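Local coordinates for protein nuclear hormone receptor HR38 (Drosophila melanogaster, PDB 1PDU) that mediates an atypical ecdysteroid signalling pathway as an orphan nuclear receptor, with a ligand-binding domain of the common helical fold, at residues Y38-M43 with H117-L122; Y53-S58 with N112-H117; F74-E79 with K168-L173; E82-S87 with T159-L164. All coordinates share one frame; numbering follows the deposited sequence.

Interaction 1. Residues Y38-M43 with H117-L122; sequences YEEQSM and HRTQCL
Y38 lays its ring over one face of the H117 imidazole in an offset stack, the two centroids 3.7 Å apart and the planes only 9° from parallel. With CG of Y38 anti to the backbone N (chi1 177°), the phenol extends across the imidazole and brings its OH beside NE2, while the carbonyl O of Y38 meets the imidazole at its edge, in plane. E39 turns away, and E40 closes the other face of H117: its CG makes a CH-pi contact 4.0 Å from the ring centroid, and OE1 lies above the same face. The imidazole is thus held between an aromatic ring and an extended glutamate chain. Its rotation is set from its own segment, where Q120 OE1 accepts both H117 N (2.7 Å, nearly straight) and H117 ND1 (3.1 Å), the second from above the amide plane. At Q41 the backbone N donates to water 1, which also accepts from Q120 NE2 at 2.9 Å; NE2 bonds H37 O as well. The loop between helices 15-25 and 45-67 is thereby laid against the junction of strand 115-117 and helix 118-125, part of the small beta-hairpin region characteristic of nuclear receptor ligand-binding domains.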
loop_
_atom_site.group_PDB
_atom_site.type_symbol
_atom_site.label_atom_id
_atom_site.label_comp_id
_atom_site.label_asym_id
_atom_site.label_seq_id
_atom_site.Cartn_x
_atom_site.Cartn_y
_atom_site.Cartn_z
ATOM N N TYR A 38 0.828 -1.065 -21.383
ATOM C CA TYR A 38 -0.578 -1.450 -21.519
ATOM C C TYR A 38 -0.870 -2.370 -22.703
ATOM O O TYR A 38 -1.574 -3.374 -22.565
ATOM C CB TYR A 38 -1.463 -0.206 -21.624
ATOM C CG TYR A 38 -2.928 -0.532 -21.839
ATOM C CD1 TYR A 38 -3.703 -1.047 -20.795
ATOM C CD2 TYR A 38 -3.540 -0.340 -23.086
ATOM C CE1 TYR A 38 -5.046 -1.361 -20.978
ATOM C CE2 TYR A 38 -4.891 -0.649 -23.285
ATOM C CZ TYR A 38 -5.638 -1.159 -22.224
ATOM O OH TYR A 38 -6.982 -1.442 -22.381
ATOM N N GLU A 39 -0.339 -2.019 -23.866
ATOM C CA GLU A 39 -0.549 -2.805 -25.073
ATOM C C GLU A 39 -0.161 -4.257 -24.828
ATOM O O GLU A 39 0.969 -4.546 -24.426
ATOM C CB GLU A 39 0.288 -2.240 -26.222
ATOM C CG GLU A 39 -0.078 -2.792 -27.591
ATOM C CD GLU A 39 0.896 -2.367 -28.682
ATOM O OE1 GLU A 39 0.593 -2.604 -29.876
ATOM O OE2 GLU A 39 1.967 -1.807 -28.348
ATOM N N GLU A 40 -1.104 -5.165 -25.060
ATOM C CA GLU A 40 -0.843 -6.585 -24.878
ATOM C C GLU A 40 0.086 -7.029 -25.996
ATOM O O GLU A 40 -0.262 -6.953 -27.176
ATOM C CB GLU A 40 -2.150 -7.390 -24.920
ATOM C CG GLU A 40 -3.073 -7.152 -23.725
ATOM C CD GLU A 40 -4.403 -7.900 -23.833
ATOM O OE1 GLU A 40 -5.242 -7.764 -22.913
ATOM O OE2 GLU A 40 -4.612 -8.621 -24.840
ATOM N N GLN A 41 1.283 -7.463 -25.619
ATOM C CA GLN A 41 2.270 -7.926 -26.585
ATOM C C GLN A 41 2.814 -9.276 -26.141
ATOM O O GLN A 41 2.677 -9.664 -24.978
ATOM C CB GLN A 41 3.407 -6.909 -26.720
ATOM C CG GLN A 41 2.949 -5.566 -27.287
ATOM C CD GLN A 41 4.082 -4.560 -27.441
ATOM O OE1 GLN A 41 5.017 -4.776 -28.215
ATOM N NE2 GLN A 41 4.001 -3.454 -26.702
ATOM N N SER A 42 3.420 -9.999 -27.075
ATOM C CA SER A 42 3.973 -11.310 -26.778
ATOM C C SER A 42 5.181 -11.205 -25.856
ATOM O O SER A 42 6.078 -10.387 -26.079
ATOM C CB SER A 42 4.367 -12.007 -28.070
ATOM N N MET A 43 5.194 -12.027 -24.810
ATOM C CA MET A 43 6.314 -12.048 -23.877
ATOM C C MET A 43 6.306 -13.314 -23.025
ATOM O O MET A 43 5.254 -13.803 -22.608
ATOM C CB MET A 43 6.322 -10.784 -23.002
ATOM C CG MET A 43 5.159 -10.624 -22.042
ATOM S SD MET A 43 5.190 -8.979 -21.280
ATOM C CE MET A 43 6.559 -9.101 -20.168
ATOM N N HIS A 117 -3.541 -3.984 -18.066
ATOM C CA HIS A 117 -4.868 -4.591 -18.077
ATOM C C HIS A 117 -4.890 -5.478 -16.839
ATOM O O HIS A 117 -3.854 -5.994 -16.422
ATOM C CB HIS A 117 -5.081 -5.540 -19.259
ATOM C CG HIS A 117 -5.194 -4.881 -20.595
ATOM N ND1 HIS A 117 -4.097 -4.425 -21.296
ATOM C CD2 HIS A 117 -6.262 -4.711 -21.413
ATOM C CE1 HIS A 117 -4.482 -4.011 -22.491
ATOM N NE2 HIS A 117 -5.791 -4.175 -22.589
ATOM N N ARG A 118 -6.063 -5.674 -16.257
ATOM C CA ARG A 118 -6.160 -6.561 -15.116
ATOM C C ARG A 118 -5.728 -7.947 -15.573
ATOM O O ARG A 118 -5.164 -8.720 -14.799
ATOM C CB ARG A 118 -7.592 -6.605 -14.604
ATOM C CG ARG A 118 -8.072 -5.250 -14.188
ATOM C CD ARG A 118 -9.178 -5.321 -13.175
ATOM N NE ARG A 118 -9.423 -3.994 -12.615
ATOM C CZ ARG A 118 -10.353 -3.726 -11.707
ATOM N NH1 ARG A 118 -11.139 -4.695 -11.248
ATOM N NH2 ARG A 118 -10.488 -2.485 -11.256
ATOM N N THR A 119 -5.980 -8.251 -16.843
ATOM C CA THR A 119 -5.620 -9.549 -17.400
ATOM C C THR A 119 -4.116 -9.776 -17.540
ATOM O O THR A 119 -3.664 -10.917 -17.542
ATOM C CB THR A 119 -6.294 -9.770 -18.762
ATOM O OG1 THR A 119 -5.938 -8.704 -19.655
ATOM C CG2 THR A 119 -7.814 -9.823 -18.591
ATOM N N GLN A 120 -3.336 -8.705 -17.666
ATOM C CA GLN A 120 -1.882 -8.850 -17.768
ATOM C C GLN A 120 -1.306 -9.098 -16.373
ATOM O O GLN A 120 -0.168 -9.534 -16.233
ATOM C CB GLN A 120 -1.237 -7.585 -18.330
ATOM C CG GLN A 120 -1.527 -7.286 -19.792
ATOM C CD GLN A 120 -1.082 -5.885 -20.191
ATOM O OE1 GLN A 120 -1.518 -4.896 -19.603
ATOM N NE2 GLN A 120 -0.216 -5.797 -21.194
ATOM N N CYS A 121 -2.094 -8.801 -15.345
ATOM C CA CYS A 121 -1.657 -8.975 -13.966
ATOM C C CYS A 121 -2.061 -10.334 -13.420
ATOM O O CYS A 121 -1.376 -10.907 -12.568
ATOM C CB CYS A 121 -2.260 -7.883 -13.084
ATOM S SG CYS A 121 -1.817 -6.207 -13.585
ATOM N N LEU A 122 -3.186 -10.842 -13.904
ATOM C CA LEU A 122 -3.672 -12.136 -13.461
ATOM C C LEU A 122 -2.569 -13.150 -13.722
ATOM O O LEU A 122 -2.378 -14.100 -12.963
ATOM C CB LEU A 122 -4.936 -12.518 -14.231
ATOM C CG LEU A 122 -5.690 -13.735 -13.690
ATOM C CD1 LEU A 122 -6.187 -13.439 -12.273
ATOM C CD2 LEU A 122 -6.852 -14.071 -14.615
HETATM O O HOH W 1 0.624 -8.256 -22.552
#

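Interaction 2. Residues Y53-S58 with N112-H117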
loop_
_atom_site.group_PDB
_atom_site.type_symbol
_atom_site.label_atom_id
_atom_site.label_comp_id
_atom_site.label_asym_id
_atom_site.label_seq_id
_atom_site.Cartn_x
_atom_site.Cartn_y
_atom_site.Cartn_z
ATOM N N TYR A 53 8.251 -7.889 -10.893
ATOM C CA TYR A 53 9.225 -7.430 -9.918
ATOM C C TYR A 53 9.464 -5.930 -10.069
ATOM O O TYR A 53 9.453 -5.184 -9.088
ATOM C CB TYR A 53 10.549 -8.194 -10.076
ATOM C CG TYR A 53 10.520 -9.598 -9.506
ATOM C CD1 TYR A 53 9.592 -9.952 -8.523
ATOM C CD2 TYR A 53 11.427 -10.570 -9.937
ATOM C CE1 TYR A 53 9.560 -11.238 -7.986
ATOM C CE2 TYR A 53 11.409 -11.866 -9.403
ATOM C CZ TYR A 53 10.467 -12.191 -8.427
ATOM O OH TYR A 53 10.414 -13.463 -7.896
ATOM N N GLN A 54 9.674 -5.510 -11.314
ATOM C CA GLN A 54 9.934 -4.120 -11.663
ATOM C C GLN A 54 8.805 -3.223 -11.177
ATOM O O GLN A 54 9.034 -2.190 -10.554
ATOM C CB GLN A 54 10.059 -3.993 -13.181
ATOM C CG GLN A 54 10.597 -2.658 -13.639
ATOM C CD GLN A 54 11.946 -2.375 -13.016
ATOM O OE1 GLN A 54 12.881 -3.184 -13.129
ATOM N NE2 GLN A 54 12.058 -1.230 -12.343
ATOM N N LEU A 55 7.586 -3.642 -11.492
ATOM C CA LEU A 55 6.371 -2.943 -11.117
ATOM C C LEU A 55 6.295 -2.808 -9.602
ATOM O O LEU A 55 6.046 -1.726 -9.068
ATOM C CB LEU A 55 5.170 -3.731 -11.633
ATOM C CG LEU A 55 3.786 -3.270 -11.207
ATOM C CD1 LEU A 55 3.536 -1.871 -11.758
ATOM C CD2 LEU A 55 2.748 -4.252 -11.731
ATOM N N LEU A 56 6.523 -3.916 -8.912
ATOM C CA LEU A 56 6.480 -3.927 -7.465
ATOM C C LEU A 56 7.585 -3.064 -6.833
ATOM O O LEU A 56 7.295 -2.192 -6.008
ATOM C CB LEU A 56 6.564 -5.372 -6.969
ATOM C CG LEU A 56 6.310 -5.691 -5.494
ATOM C CD1 LEU A 56 5.252 -4.763 -4.899
ATOM C CD2 LEU A 56 5.868 -7.147 -5.385
ATOM N N THR A 57 8.840 -3.271 -7.233
ATOM C CA THR A 57 9.943 -2.500 -6.651
ATOM C C THR A 57 9.881 -0.996 -6.876
ATOM O O THR A 57 10.119 -0.225 -5.950
ATOM C CB THR A 57 11.349 -2.999 -7.123
ATOM O OG1 THR A 57 11.400 -3.042 -8.553
ATOM C CG2 THR A 57 11.647 -4.372 -6.570
ATOM N N SER A 58 9.561 -0.566 -8.088
ATOM C CA SER A 58 9.505 0.867 -8.350
ATOM C C SER A 58 8.322 1.523 -7.657
ATOM O O SER A 58 8.377 2.710 -7.332
ATOM C CB SER A 58 9.458 1.146 -9.849
ATOM O OG SER A 58 8.283 0.615 -10.418
ATOM N N ASN A 112 3.459 3.804 -9.367
ATOM C CA ASN A 112 4.686 4.190 -10.048
ATOM C C ASN A 112 4.245 4.759 -11.393
ATOM O O ASN A 112 5.062 5.065 -12.258
ATOM C CB ASN A 112 5.620 2.988 -10.224
ATOM C CG ASN A 112 5.135 2.002 -11.271
ATOM O OD1 ASN A 112 3.930 1.829 -11.491
ATOM N ND2 ASN A 112 6.080 1.332 -11.912
ATOM N N GLY A 113 2.932 4.912 -11.542
ATOM C CA GLY A 113 2.366 5.454 -12.767
ATOM C C GLY A 113 2.041 4.442 -13.862
ATOM O O GLY A 113 1.293 4.748 -14.793
ATOM N N THR A 114 2.598 3.237 -13.755
ATOM C CA THR A 114 2.354 2.197 -14.749
ATOM C C THR A 114 0.916 1.703 -14.724
ATOM O O THR A 114 0.353 1.464 -13.655
ATOM C CB THR A 114 3.285 0.991 -14.529
ATOM O OG1 THR A 114 4.638 1.384 -14.786
ATOM C CG2 THR A 114 2.900 -0.168 -15.457
ATOM N N VAL A 115 0.331 1.561 -15.914
ATOM C CA VAL A 115 -1.040 1.081 -16.067
ATOM C C VAL A 115 -1.006 -0.181 -16.923
ATOM O O VAL A 115 -0.299 -0.231 -17.925
ATOM C CB VAL A 115 -1.930 2.117 -16.789
ATOM C CG1 VAL A 115 -3.363 1.589 -16.914
ATOM C CG2 VAL A 115 -1.898 3.436 -16.047
ATOM N N LEU A 116 -1.764 -1.195 -16.524
ATOM C CA LEU A 116 -1.830 -2.460 -17.261
ATOM C C LEU A 116 -3.268 -2.962 -17.256
ATOM O O LEU A 116 -4.117 -2.432 -16.528
ATOM C CB LEU A 116 -0.959 -3.525 -16.583
ATOM C CG LEU A 116 0.519 -3.271 -16.272
ATOM C CD1 LEU A 116 0.995 -4.297 -15.245
ATOM C CD2 LEU A 116 1.346 -3.352 -17.546
ATOM N N HIS A 117 -3.541 -3.984 -18.066
ATOM C CA HIS A 117 -4.868 -4.591 -18.077
ATOM C C HIS A 117 -4.890 -5.478 -16.839
ATOM O O HIS A 117 -3.854 -5.994 -16.422
ATOM C CB HIS A 117 -5.081 -5.540 -19.259
ATOM C CG HIS A 117 -5.194 -4.881 -20.595
ATOM N ND1 HIS A 117 -4.097 -4.425 -21.296
ATOM C CD2 HIS A 117 -6.262 -4.711 -21.413
ATOM C CE1 HIS A 117 -4.482 -4.011 -22.491
ATOM N NE2 HIS A 117 -5.791 -4.175 -22.589
#
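N112 meets S58 first through its CB, which lies 3.6 Å from S58 OG, at the place where the beta-hairpin loop comes closest to helix 45-67. CG of N112 stands between its own backbone N and carbonyl carbon (chi1 72°), which swings the amide across to the helix. Here the two ends of the amide part company. ND2 donates to S58 OG at 2.8 Å; the bond is distinctly bent, with an N-H...O angle of 131°, and the serine oxygen sits 33° out of the amide plane. S58 OG passes its own proton back to Q54 O (2.9 Å), a carbonyl that also takes S58 N from the opposite face of its plane, so the hydroxyl is tied into its helix while serving as acceptor for the asparagine. OD1 of N112 turns to its own chain and accepts T114 N at 3.0 Å from above the carbonyl plane. This makes an Asx turn, and it shapes the loop that leads into strand 115-117 of the two-stranded antiparallel sheet, an element that nuclear receptor ligand-binding domains insert among their helices. The same OD1 is 3.7 Å from L55 CD1, whose methyl also packs on T114 CB. The other branch of this leucine, CD2, reaches tip to tip toward L116 CD1 at 3.9 Å, making an apolar layer one helical turn before the polar pair. F110 also touches L55, Q51 and H37 cover L116, and the backbone of D34 is hydrogen-bonded to G113 and V115.

Interaction 3. Residues F74-E79 with K168-L173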
loop_
_atom_site.group_PDB
_atom_site.type_symbol
_atom_site.label_atom_id
_atom_site.label_comp_id
_atom_site.label_asym_id
_atom_site.label_seq_id
_atom_site.Cartn_x
_atom_site.Cartn_y
_atom_site.Cartn_z
ATOM N N PHE A 74 11.256 10.491 10.365
ATOM C CA PHE A 74 12.702 10.661 10.389
ATOM C C PHE A 74 13.244 10.852 11.793
ATOM O O PHE A 74 14.456 10.910 11.992
ATOM C CB PHE A 74 13.130 11.834 9.504
ATOM C CG PHE A 74 13.201 11.490 8.042
ATOM C CD1 PHE A 74 13.695 10.251 7.630
ATOM C CD2 PHE A 74 12.824 12.417 7.073
ATOM C CE1 PHE A 74 13.819 9.937 6.280
ATOM C CE2 PHE A 74 12.946 12.116 5.713
ATOM C CZ PHE A 74 13.448 10.869 5.318
ATOM N N ASP A 75 12.346 10.947 12.767
ATOM C CA ASP A 75 12.768 11.098 14.148
ATOM C C ASP A 75 12.926 9.707 14.747
ATOM O O ASP A 75 13.400 9.549 15.868
ATOM C CB ASP A 75 11.758 11.934 14.941
ATOM C CG ASP A 75 11.626 13.350 14.389
ATOM O OD1 ASP A 75 12.641 13.895 13.895
ATOM O OD2 ASP A 75 10.515 13.924 14.451
ATOM N N LEU A 76 12.520 8.699 13.982
ATOM C CA LEU A 76 12.667 7.313 14.410
ATOM C C LEU A 76 14.070 6.895 13.989
ATOM O O LEU A 76 14.631 7.456 13.040
ATOM C CB LEU A 76 11.642 6.413 13.711
ATOM C CG LEU A 76 10.173 6.673 14.041
ATOM C CD1 LEU A 76 9.296 5.794 13.168
ATOM C CD2 LEU A 76 9.918 6.400 15.519
ATOM N N LEU A 77 14.645 5.929 14.693
ATOM C CA LEU A 77 15.978 5.467 14.347
ATOM C C LEU A 77 15.947 4.897 12.934
ATOM O O LEU A 77 14.917 4.408 12.479
ATOM C CB LEU A 77 16.436 4.387 15.325
ATOM C CG LEU A 77 16.746 4.845 16.753
ATOM C CD1 LEU A 77 16.930 3.630 17.653
ATOM C CD2 LEU A 77 17.997 5.720 16.742
ATOM N N PRO A 78 17.077 4.963 12.215
ATOM C CA PRO A 78 17.136 4.435 10.846
ATOM C C PRO A 78 16.824 2.937 10.792
ATOM O O PRO A 78 16.297 2.437 9.802
ATOM C CB PRO A 78 18.566 4.751 10.422
ATOM C CG PRO A 78 18.845 6.024 11.166
ATOM C CD PRO A 78 18.305 5.709 12.539
ATOM N N GLU A 79 17.155 2.237 11.870
ATOM C CA GLU A 79 16.920 0.803 11.976
ATOM C C GLU A 79 15.420 0.527 12.052
ATOM O O GLU A 79 14.931 -0.424 11.442
ATOM C CB GLU A 79 17.614 0.257 13.225
ATOM C CG GLU A 79 19.040 0.768 13.383
ATOM C CD GLU A 79 19.816 0.058 14.482
ATOM O OE1 GLU A 79 21.072 0.106 14.436
ATOM O OE2 GLU A 79 19.174 -0.537 15.385
ATOM N N LYS A 168 8.053 1.900 21.822
ATOM C CA LYS A 168 7.268 2.936 22.474
ATOM C C LYS A 168 7.223 4.206 21.647
ATOM O O LYS A 168 6.192 4.874 21.596
ATOM C CB LYS A 168 7.841 3.234 23.866
ATOM N N LYS A 169 8.338 4.538 21.000
ATOM C CA LYS A 169 8.400 5.741 20.179
ATOM C C LYS A 169 7.524 5.553 18.936
ATOM O O LYS A 169 6.910 6.498 18.436
ATOM C CB LYS A 169 9.852 6.044 19.794
ATOM C CG LYS A 169 10.069 7.457 19.274
ATOM C CD LYS A 169 11.545 7.845 19.274
ATOM C CE LYS A 169 11.733 9.307 18.868
ATOM N NZ LYS A 169 13.102 9.824 19.202
ATOM N N VAL A 170 7.460 4.321 18.452
ATOM C CA VAL A 170 6.634 3.995 17.298
ATOM C C VAL A 170 5.159 4.101 17.691
ATOM O O VAL A 170 4.354 4.682 16.959
ATOM C CB VAL A 170 6.908 2.561 16.802
ATOM C CG1 VAL A 170 5.872 2.158 15.773
ATOM C CG2 VAL A 170 8.296 2.475 16.208
ATOM N N GLU A 171 4.804 3.546 18.848
ATOM C CA GLU A 171 3.422 3.590 19.301
ATOM C C GLU A 171 2.918 5.012 19.542
ATOM O O GLU A 171 1.735 5.292 19.356
ATOM C CB GLU A 171 3.235 2.778 20.583
ATOM C CG GLU A 171 1.796 2.855 21.112
ATOM C CD GLU A 171 1.601 2.135 22.433
ATOM O OE1 GLU A 171 2.329 2.456 23.400
ATOM O OE2 GLU A 171 0.714 1.250 22.505
ATOM N N GLN A 172 3.804 5.907 19.963
ATOM C CA GLN A 172 3.393 7.280 20.216
ATOM C C GLN A 172 3.024 7.967 18.914
ATOM O O GLN A 172 2.032 8.702 18.847
ATOM C CB GLN A 172 4.503 8.042 20.942
ATOM C CG GLN A 172 4.685 7.563 22.380
ATOM C CD GLN A 172 5.863 8.204 23.088
ATOM O OE1 GLN A 172 6.144 7.887 24.251
ATOM N NE2 GLN A 172 6.564 9.104 22.397
ATOM N N LEU A 173 3.817 7.727 17.874
ATOM C CA LEU A 173 3.529 8.309 16.569
ATOM C C LEU A 173 2.222 7.692 16.077
ATOM O O LEU A 173 1.366 8.382 15.528
ATOM C CB LEU A 173 4.659 8.009 15.582
ATOM C CG LEU A 173 4.474 8.589 14.178
ATOM C CD1 LEU A 173 4.199 10.090 14.247
ATOM C CD2 LEU A 173 5.725 8.311 13.362
#
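A mainly apolar contact, edged by one weak polar bond, joins the connection between helices 45-67 and 78-100 to the first turns of helix 167-187, well out from the centre of the chain. L76 supplies most of it. Its CG lies anti to the carbonyl carbon (chi1 -65°), and the two methyls then divide the facing helix between them. CD2 packs against K169 CG at 3.9 Å and V170 CG2 at 4.3 Å, whereas CD1 approaches L173 CD2 at 4.4 Å. One leucine therefore bears on three residues that fall on one side of the helix, spaced a single step and then a further three along it. In the layered helical sandwich of nuclear receptor ligand-binding domains this is a place where a loop, not a helix, supplies the apolar side chain that covers the helix: L76 comes just before L77, the N-cap of helix 78-100, and L84 of that helix touches both L76 and V170. Q81 NE2 of the same helix bonds L76 O, tying the loop to the helix that follows. K169 and L76 slide past each other in opposite directions, the lysine running extended from CG outward, its aliphatic part against the leucine. Its far end comes to D75 O, where NZ makes a weak hydrogen bond of 3.4 Å, with CE equally near that oxygen. The D75 carboxylate is not the lysine's partner here: OD1 stays 6.7 Å from NZ, so any attraction between the opposite charges is probably weak.

Interaction 4. Residues E82-S87 with T159-L164; sequences ELLFQS and TERHGL
Water 2 is gripped from both segments: R161 NE donates to it at 2.7 Å, and it donates in turn to L84 O at 2.8 Å, meeting the guanidinium at its edge, in plane. The arginine chain bends at chi2 (-66°), which carries the guanidinium across to S87. S87 CB lies against one face of it, 3.3 Å from R161 NE, and T159 CG2 against the opposite face. S87 O also lies over the group, too poorly angled to be bonded to NH2, while S87 OG is occupied by L83 O within its helix. The rest of the contact is made by leucine methyls, against apolar groups and the turn's backbone. L84 CD2 touches R161 CG at 3.6 Å and L164 CD2 at 3.8 Å; L83 CD2 pushes against the type II turn from R161 to L164, coming within 3.3 Å of G163 C. R161 NH2 also forms a salt bridge with E91, and NH1 lies close to R209 NH2, a grouping of this loop with helices 78-100 and 204-225 that resembles the salt-bridge network of heterodimer-forming nuclear receptors. The guanidinium is thus held flat, with the E91 carboxylate probably offsetting the two nearby positive charges and water linking the arginine to the helix backbone.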
loop_
_atom_site.group_PDB
_atom_site.type_symbol
_atom_site.label_atom_id
_atom_site.label_comp_id
_atom_site.label_asym_id
_atom_site.label_seq_id
_atom_site.Cartn_x
_atom_site.Cartn_y
_atom_site.Cartn_z
ATOM N N GLU A 82 13.694 1.329 8.632
ATOM C CA GLU A 82 13.918 0.213 7.729
ATOM C C GLU A 82 13.023 -0.972 8.087
ATOM O O GLU A 82 12.359 -1.548 7.227
ATOM C CB GLU A 82 15.392 -0.200 7.790
ATOM C CG GLU A 82 15.787 -1.326 6.845
ATOM C CD GLU A 82 17.186 -1.865 7.129
ATOM O OE1 GLU A 82 17.598 -2.849 6.460
ATOM O OE2 GLU A 82 17.869 -1.305 8.025
ATOM N N LEU A 83 13.003 -1.338 9.359
ATOM C CA LEU A 83 12.182 -2.452 9.779
ATOM C C LEU A 83 10.716 -2.174 9.467
ATOM O O LEU A 83 10.038 -3.005 8.865
ATOM C CB LEU A 83 12.364 -2.710 11.268
ATOM C CG LEU A 83 11.551 -3.878 11.825
ATOM C CD1 LEU A 83 11.830 -5.121 10.998
ATOM C CD2 LEU A 83 11.909 -4.116 13.288
ATOM N N LEU A 84 10.227 -1.005 9.873
ATOM C CA LEU A 84 8.836 -0.648 9.615
ATOM C C LEU A 84 8.526 -0.637 8.116
ATOM O O LEU A 84 7.506 -1.164 7.680
ATOM C CB LEU A 84 8.512 0.729 10.216
ATOM C CG LEU A 84 8.471 0.822 11.751
ATOM C CD1 LEU A 84 8.170 2.240 12.172
ATOM C CD2 LEU A 84 7.409 -0.120 12.298
ATOM N N PHE A 85 9.419 -0.056 7.323
ATOM C CA PHE A 85 9.177 0.023 5.888
ATOM C C PHE A 85 9.152 -1.319 5.184
ATOM O O PHE A 85 8.235 -1.611 4.416
ATOM C CB PHE A 85 10.203 0.902 5.191
ATOM C CG PHE A 85 9.847 1.181 3.774
ATOM C CD1 PHE A 85 8.821 2.075 3.474
ATOM C CD2 PHE A 85 10.471 0.491 2.736
ATOM C CE1 PHE A 85 8.414 2.278 2.150
ATOM C CE2 PHE A 85 10.074 0.683 1.413
ATOM C CZ PHE A 85 9.042 1.579 1.116
ATOM N N GLN A 86 10.166 -2.130 5.439
ATOM C CA GLN A 86 10.249 -3.442 4.824
ATOM C C GLN A 86 9.037 -4.276 5.216
ATOM O O GLN A 86 8.484 -5.003 4.391
ATOM C CB GLN A 86 11.553 -4.134 5.249
ATOM C CG GLN A 86 12.798 -3.397 4.771
ATOM C CD GLN A 86 14.102 -4.030 5.240
ATOM O OE1 GLN A 86 14.090 -5.032 5.966
ATOM N NE2 GLN A 86 15.228 -3.454 4.827
ATOM N N SER A 87 8.614 -4.144 6.468
ATOM C CA SER A 87 7.468 -4.897 6.977
ATOM C C SER A 87 6.101 -4.502 6.413
ATOM O O SER A 87 5.169 -5.300 6.461
ATOM C CB SER A 87 7.406 -4.797 8.507
ATOM O OG SER A 87 8.513 -5.452 9.105
ATOM N N THR A 159 3.162 0.929 12.844
ATOM C CA THR A 159 2.424 -0.070 13.606
ATOM C C THR A 159 3.430 -0.950 14.337
ATOM O O THR A 159 4.619 -0.963 14.001
ATOM C CB THR A 159 1.566 -0.959 12.653
ATOM O OG1 THR A 159 0.829 -1.921 13.411
ATOM C CG2 THR A 159 2.459 -1.698 11.659
ATOM N N GLU A 160 2.952 -1.690 15.330
ATOM C CA GLU A 160 3.821 -2.577 16.090
ATOM C C GLU A 160 4.445 -3.656 15.199
ATOM O O GLU A 160 3.769 -4.278 14.375
ATOM C CB GLU A 160 3.033 -3.227 17.225
ATOM N N ARG A 161 5.749 -3.852 15.358
ATOM C CA ARG A 161 6.477 -4.873 14.611
ATOM C C ARG A 161 7.496 -5.475 15.570
ATOM O O ARG A 161 7.982 -4.801 16.481
ATOM C CB ARG A 161 7.224 -4.276 13.414
ATOM C CG ARG A 161 6.366 -3.602 12.367
ATOM C CD ARG A 161 5.441 -4.553 11.633
ATOM N NE ARG A 161 4.898 -3.898 10.445
ATOM C CZ ARG A 161 3.948 -4.401 9.661
ATOM N NH1 ARG A 161 3.418 -5.577 9.935
ATOM N NH2 ARG A 161 3.530 -3.728 8.591
ATOM N N HIS A 162 7.815 -6.744 15.375
ATOM C CA HIS A 162 8.788 -7.389 16.232
ATOM C C HIS A 162 10.183 -6.954 15.805
ATOM O O HIS A 162 10.484 -6.878 14.614
ATOM C CB HIS A 162 8.643 -8.915 16.149
ATOM C CG HIS A 162 7.330 -9.421 16.667
ATOM N ND1 HIS A 162 6.857 -9.109 17.924
ATOM C CD2 HIS A 162 6.384 -10.202 16.093
ATOM C CE1 HIS A 162 5.675 -9.673 18.102
ATOM N NE2 HIS A 162 5.364 -10.343 17.006
ATOM N N GLY A 163 11.025 -6.639 16.784
ATOM C CA GLY A 163 12.382 -6.225 16.483
ATOM C C GLY A 163 12.647 -4.730 16.478
ATOM O O GLY A 163 13.748 -4.302 16.125
ATOM N N LEU A 164 11.656 -3.926 16.851
ATOM C CA LEU A 164 11.856 -2.483 16.882
ATOM C C LEU A 164 12.754 -2.080 18.046
ATOM O O LEU A 164 12.633 -2.617 19.148
ATOM C CB LEU A 164 10.519 -1.762 17.011
ATOM C CG LEU A 164 9.654 -1.692 15.757
ATOM C CD1 LEU A 164 8.232 -1.254 16.144
ATOM C CD2 LEU A 164 10.288 -0.730 14.753
HETATM O O HOH W 2 5.287 -1.470 9.399
#

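The four contacts form two neighbouring pairs, with interaction 1 across the chain's centre from interactions 3 and 4. Interactions 1 and 2 share H117 and both hold the hairpin region, but only interaction 2 is buried: it combines leucine packing with one short, bent amide-hydroxyl bond, while interaction 1, at the surface, depends on ring stacking and a bridging water. Interactions 3 and 4 both use helix 78-100 and touch through L76, L84, V170 and L164, forming one continuous leucine-valine patch. Interaction 3 is partly buried and has a weak lysine bond at its margin; interaction 4 lies at the surface and adds a water-linked arginine. Centres of interactions 1 and 3 are about 40 Å apart.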